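Local structure of epidermin leader peptide processing serine protease EpiP (Staphylococcus aureus subsp. aureus, 3QFH) at residues Leu214-Ser217 with Lys218-Gln222; Asp258-Gln261 with Lys262-Tyr266. The protein is a subtilisin-like serine endopeptidase that probably cleaves the leader peptide from the precursor of the lantibiotic epidermin. All blocks are in the same frame, centred on the assembly; numbering follows the deposited sequence.

Contact 1: residues Leu214-Ser217 with Lys218-Gln222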
loop_
_atom_site.group_PDB
_atom_site.type_symbol
_atom_site.label_atom_id
_atom_site.label_comp_id
_atom_site.label_asym_id
_atom_site.label_seq_id
_atom_site.Cartn_x
_atom_site.Cartn_y
_atom_site.Cartn_z
ATOM N N LEU A 214 -8.714 -6.527 -7.773
ATOM C CA LEU A 214 -9.611 -5.614 -8.441
ATOM C C LEU A 214 -10.157 -4.546 -7.488
ATOM O O LEU A 214 -10.415 -3.434 -7.920
ATOM C CB LEU A 214 -10.761 -6.346 -9.109
ATOM C CG LEU A 214 -10.364 -7.204 -10.319
ATOM C CD1 LEU A 214 -11.597 -7.946 -10.849
ATOM C CD2 LEU A 214 -9.737 -6.373 -11.404
ATOM N N TRP A 215 -10.350 -4.880 -6.211
ATOM C CA TRP A 215 -10.860 -3.882 -5.251
ATOM C C TRP A 215 -9.769 -2.866 -4.991
ATOM O O TRP A 215 -10.025 -1.651 -4.915
ATOM C CB TRP A 215 -11.307 -4.492 -3.907
ATOM C CG TRP A 215 -12.256 -5.670 -3.961
ATOM C CD1 TRP A 215 -13.024 -6.065 -5.010
ATOM C CD2 TRP A 215 -12.626 -6.509 -2.857
ATOM N NE1 TRP A 215 -13.788 -7.152 -4.659
ATOM C CE2 TRP A 215 -13.578 -7.436 -3.337
ATOM C CE3 TRP A 215 -12.231 -6.578 -1.525
ATOM C CZ2 TRP A 215 -14.130 -8.436 -2.532
ATOM C CZ3 TRP A 215 -12.776 -7.573 -0.716
ATOM C CH2 TRP A 215 -13.727 -8.485 -1.223
ATOM N N VAL A 216 -8.540 -3.362 -4.883
ATOM C CA VAL A 216 -7.379 -2.505 -4.679
ATOM C C VAL A 216 -7.230 -1.521 -5.839
ATOM O O VAL A 216 -6.987 -0.334 -5.616
ATOM C CB VAL A 216 -6.084 -3.306 -4.544
ATOM C CG1 VAL A 216 -4.870 -2.352 -4.431
ATOM C CG2 VAL A 216 -6.148 -4.261 -3.307
ATOM N N SER A 217 -7.399 -2.026 -7.069
ATOM C CA SER A 217 -7.297 -1.212 -8.260
ATOM C C SER A 217 -8.357 -0.134 -8.261
ATOM O O SER A 217 -8.065 1.011 -8.555
ATOM C CB SER A 217 -7.390 -2.070 -9.515
ATOM O OG SER A 217 -6.312 -2.993 -9.548
ATOM N N LYS A 218 -9.584 -0.486 -7.894
ATOM C CA LYS A 218 -10.647 0.510 -7.858
ATOM C C LYS A 218 -10.368 1.546 -6.758
ATOM O O LYS A 218 -10.672 2.718 -6.920
ATOM C CB LYS A 218 -11.998 -0.148 -7.677
ATOM C CG LYS A 218 -13.162 0.789 -7.911
ATOM C CD LYS A 218 -14.485 0.059 -7.784
ATOM C CE LYS A 218 -15.654 0.961 -8.119
ATOM N NZ LYS A 218 -16.921 0.204 -8.033
ATOM N N ALA A 219 -9.783 1.106 -5.648
ATOM C CA ALA A 219 -9.430 2.011 -4.555
ATOM C C ALA A 219 -8.364 3.020 -5.000
ATOM O O ALA A 219 -8.413 4.198 -4.617
ATOM C CB ALA A 219 -8.974 1.216 -3.287
ATOM N N ILE A 220 -7.415 2.572 -5.823
ATOM C CA ILE A 220 -6.380 3.464 -6.331
ATOM C C ILE A 220 -7.014 4.523 -7.231
ATOM O O ILE A 220 -6.706 5.704 -7.127
ATOM C CB ILE A 220 -5.305 2.701 -7.098
ATOM C CG1 ILE A 220 -4.551 1.786 -6.129
ATOM C CG2 ILE A 220 -4.326 3.678 -7.788
ATOM C CD1 ILE A 220 -3.549 0.933 -6.789
ATOM N N VAL A 221 -7.901 4.094 -8.112
ATOM C CA VAL A 221 -8.625 5.024 -8.982
ATOM C C VAL A 221 -9.484 6.002 -8.159
ATOM O O VAL A 221 -9.539 7.212 -8.448
ATOM C CB VAL A 221 -9.509 4.251 -10.000
ATOM C CG1 VAL A 221 -10.456 5.183 -10.717
ATOM C CG2 VAL A 221 -8.621 3.495 -11.022
ATOM N N GLN A 222 -10.157 5.489 -7.142
ATOM C CA GLN A 222 -11.004 6.338 -6.314
ATOM C C GLN A 222 -10.174 7.410 -5.585
ATOM O O GLN A 222 -10.553 8.593 -5.553
ATOM C CB GLN A 222 -11.769 5.499 -5.288
ATOM C CG GLN A 222 -12.749 6.311 -4.491
ATOM C CD GLN A 222 -13.841 6.882 -5.362
ATOM O OE1 GLN A 222 -14.538 6.140 -6.051
ATOM N NE2 GLN A 222 -13.987 8.200 -5.347
#
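Val-216 and Ile-220 meet one turn apart on helix 213-225, through both backbone and side chain. Four i to i+4 backbone hydrogen bonds join 214-217 to 218-222. Lys-218 N donates to Leu-214 O, Ala-219 N to Trp-215 O, Ile-220 N to Val-216 O and Val-221 N to Ser-217 O. The straightest is the last, with an N-H...O angle of 168° over 3.1 Å from Val-221 N to Ser-217 O. This is regular alpha-helix.

The apolar contact is light. Val-216 CG1 lies 4.3 Å from Ile-220 CD1. With CG1 of Ile-220 beside its own backbone N (chi1 -66°), the branch runs back along the helix, and CG1 comes 3.3 Å from Val-216 O. Ala-219 CB also rests 3.4 Å from Val-216 O. Ala-219 and Ile-220 also touch Ile-129 of strand 126-130, so this flank of the helix packs on the parallel sheet of the subtilase fold.

Ser-217 OG is hydrogen-bonded to Leu-213 O, one turn back. Lys-218 CG stands opposite its backbone N (chi1 -168°), and the extended chain reaches away from the turn. It makes a cation-pi contact with Tyr-46, whose ring also meets Trp-215, and a weak hydrogen bond from NZ to Asn-47 O. The chemistry implies a mostly buried turn held mainly by its backbone bonds, with the Ser-217 hydroxyl satisfied within the helix and one lysine reaching the propeptide-like region.

Contact 2: residues Asp258-Gln261 with Lys262-Tyr266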
loop_
_atom_site.group_PDB
_atom_site.type_symbol
_atom_site.label_atom_id
_atom_site.label_comp_id
_atom_site.label_asym_id
_atom_site.label_seq_id
_atom_site.Cartn_x
_atom_site.Cartn_y
_atom_site.Cartn_z
ATOM N N ASP A 258 -2.936 -6.260 -15.214
ATOM C CA ASP A 258 -3.254 -5.102 -16.038
ATOM C C ASP A 258 -4.070 -4.082 -15.282
ATOM O O ASP A 258 -3.821 -2.900 -15.404
ATOM C CB ASP A 258 -4.047 -5.521 -17.280
ATOM C CG ASP A 258 -3.204 -6.303 -18.283
ATOM O OD1 ASP A 258 -1.961 -6.301 -18.151
ATOM O OD2 ASP A 258 -3.789 -6.907 -19.211
ATOM N N ALA A 259 -5.062 -4.541 -14.527
ATOM C CA ALA A 259 -5.932 -3.634 -13.781
ATOM C C ALA A 259 -5.108 -2.817 -12.794
ATOM O O ALA A 259 -5.247 -1.587 -12.720
ATOM C CB ALA A 259 -7.014 -4.402 -13.043
ATOM N N LEU A 260 -4.244 -3.513 -12.064
ATOM C CA LEU A 260 -3.378 -2.885 -11.063
ATOM C C LEU A 260 -2.357 -1.903 -11.671
ATOM O O LEU A 260 -2.213 -0.782 -11.173
ATOM C CB LEU A 260 -2.678 -3.955 -10.216
ATOM C CG LEU A 260 -1.929 -3.444 -8.987
ATOM C CD1 LEU A 260 -2.828 -2.511 -8.128
ATOM C CD2 LEU A 260 -1.422 -4.614 -8.165
ATOM N N GLN A 261 -1.653 -2.309 -12.728
ATOM C CA GLN A 261 -0.692 -1.413 -13.374
ATOM C C GLN A 261 -1.432 -0.237 -14.007
ATOM O O GLN A 261 -0.951 0.883 -13.960
ATOM C CB GLN A 261 0.141 -2.127 -14.449
ATOM C CG GLN A 261 1.153 -1.212 -15.140
ATOM C CD GLN A 261 2.217 -0.710 -14.186
ATOM O OE1 GLN A 261 3.214 -1.382 -13.953
ATOM N NE2 GLN A 261 2.003 0.476 -13.619
ATOM N N LYS A 262 -2.605 -0.487 -14.589
ATOM C CA LYS A 262 -3.383 0.612 -15.194
ATOM C C LYS A 262 -3.911 1.574 -14.129
ATOM O O LYS A 262 -3.959 2.768 -14.355
ATOM C CB LYS A 262 -4.514 0.091 -16.093
ATOM C CG LYS A 262 -4.001 -0.536 -17.383
ATOM C CD LYS A 262 -5.078 -1.325 -18.150
ATOM C CE LYS A 262 -6.198 -0.447 -18.697
ATOM N NZ LYS A 262 -7.211 -1.242 -19.490
ATOM N N ALA A 263 -4.276 1.058 -12.964
ATOM C CA ALA A 263 -4.741 1.915 -11.866
ATOM C C ALA A 263 -3.605 2.875 -11.452
ATOM O O ALA A 263 -3.809 4.077 -11.316
ATOM C CB ALA A 263 -5.178 1.063 -10.673
ATOM N N ILE A 264 -2.416 2.311 -11.247
ATOM C CA ILE A 264 -1.202 3.068 -10.893
ATOM C C ILE A 264 -0.885 4.185 -11.932
ATOM O O ILE A 264 -0.597 5.326 -11.572
ATOM C CB ILE A 264 -0.003 2.086 -10.717
ATOM C CG1 ILE A 264 -0.239 1.231 -9.470
ATOM C CG2 ILE A 264 1.338 2.832 -10.589
ATOM C CD1 ILE A 264 0.704 0.065 -9.312
ATOM N N ASN A 265 -0.981 3.859 -13.208
ATOM C CA ASN A 265 -0.704 4.838 -14.266
ATOM C C ASN A 265 -1.814 5.873 -14.343
ATOM O O ASN A 265 -1.572 7.031 -14.688
ATOM C CB ASN A 265 -0.467 4.136 -15.600
ATOM C CG ASN A 265 0.807 3.277 -15.594
ATOM O OD1 ASN A 265 1.664 3.419 -14.721
ATOM N ND2 ASN A 265 0.940 2.410 -16.581
ATOM N N TYR A 266 -3.029 5.453 -14.013
ATOM C CA TYR A 266 -4.160 6.362 -13.949
ATOM C C TYR A 266 -3.883 7.383 -12.828
ATOM O O TYR A 266 -4.039 8.593 -13.029
ATOM C CB TYR A 266 -5.456 5.597 -13.693
ATOM C CG TYR A 266 -6.706 6.459 -13.624
ATOM C CD1 TYR A 266 -7.484 6.689 -14.748
ATOM C CD2 TYR A 266 -7.100 7.042 -12.430
ATOM C CE1 TYR A 266 -8.631 7.475 -14.679
ATOM C CE2 TYR A 266 -8.228 7.814 -12.347
ATOM C CZ TYR A 266 -8.991 8.033 -13.469
ATOM O OH TYR A 266 -10.111 8.811 -13.365
#
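Residues 258-261 run straight into 262-266 as successive turns of helix 254-269, and four i to i+4 hydrogen bonds tie them. Lys-262 N reaches Asp-258 O over 2.8 Å, and Ala-263 N bonds to Ala-259 O. Ile-264 N to Leu-260 O is the straightest, at 170°. Asn-265 N closes the set on Gln-261 O.

Lys-262 folds back over the preceding turn. Its CG is beside its own backbone N (chi1 -71°), and CB and CG each lie 3.1 Å from Asp-258 O. The aliphatic part thus lies along the carbonyl that its own N-H bonds. A bend at chi3 then turns the amino group off the helix, where NZ forms a salt bridge with Glu-26 and a hydrogen bond with Leu-51 O. Asp-258 is not its ion-pair partner: Asp-258 OD2 is 6.6 Å from Lys-262 NZ.

Helix 254-269 lies beside helix 213-225 in the subtilisin-like alpha/beta fold. Ala-259 and Leu-260 face that neighbour, touching Ser-217.

On the apolar side, Leu-260 CG is 4.4 Å from Ile-264 CD1, and Ile-264 CG1 sits 3.3 Å from Leu-260 O. Ile-264 also touches Pro-307 and Val-313.

Gln-261 and Asn-265 bring their amides together with planes only 18° apart. Gln-261 NE2 is 3.2 Å from Asn-265 OD1. The bend of the glutamine at chi2 carries its amide along the helix to this place. Both amides have hydrogen-bond partners in the loop alongside: Gln-261 OE1 accepts from Asp-311 N, and Asn-265 OD1 accepts from Asn-312 ND2.

Contacts 1 and 2 sit on two helices packed side by side, and the centres of the two contacts are about 9 Å apart. Small residues allow a close approach. Ser-217 OG lies 3.3 Å from Leu-260 N as a packing contact, and Ser-217 O is 3.6 Å from Ala-263 CB. Ile-220 CG2 comes equally near Ala-263 O, at 3.6 Å. Both helices belong to the subtilase region, and a lysine of each also reaches the propeptide-like part of the chain. The probable catalytic triad, Asp-130, His-177 and Ser-383, includes no residue of either contact. Contact 1 touches Ile-129, next in sequence to Asp-130.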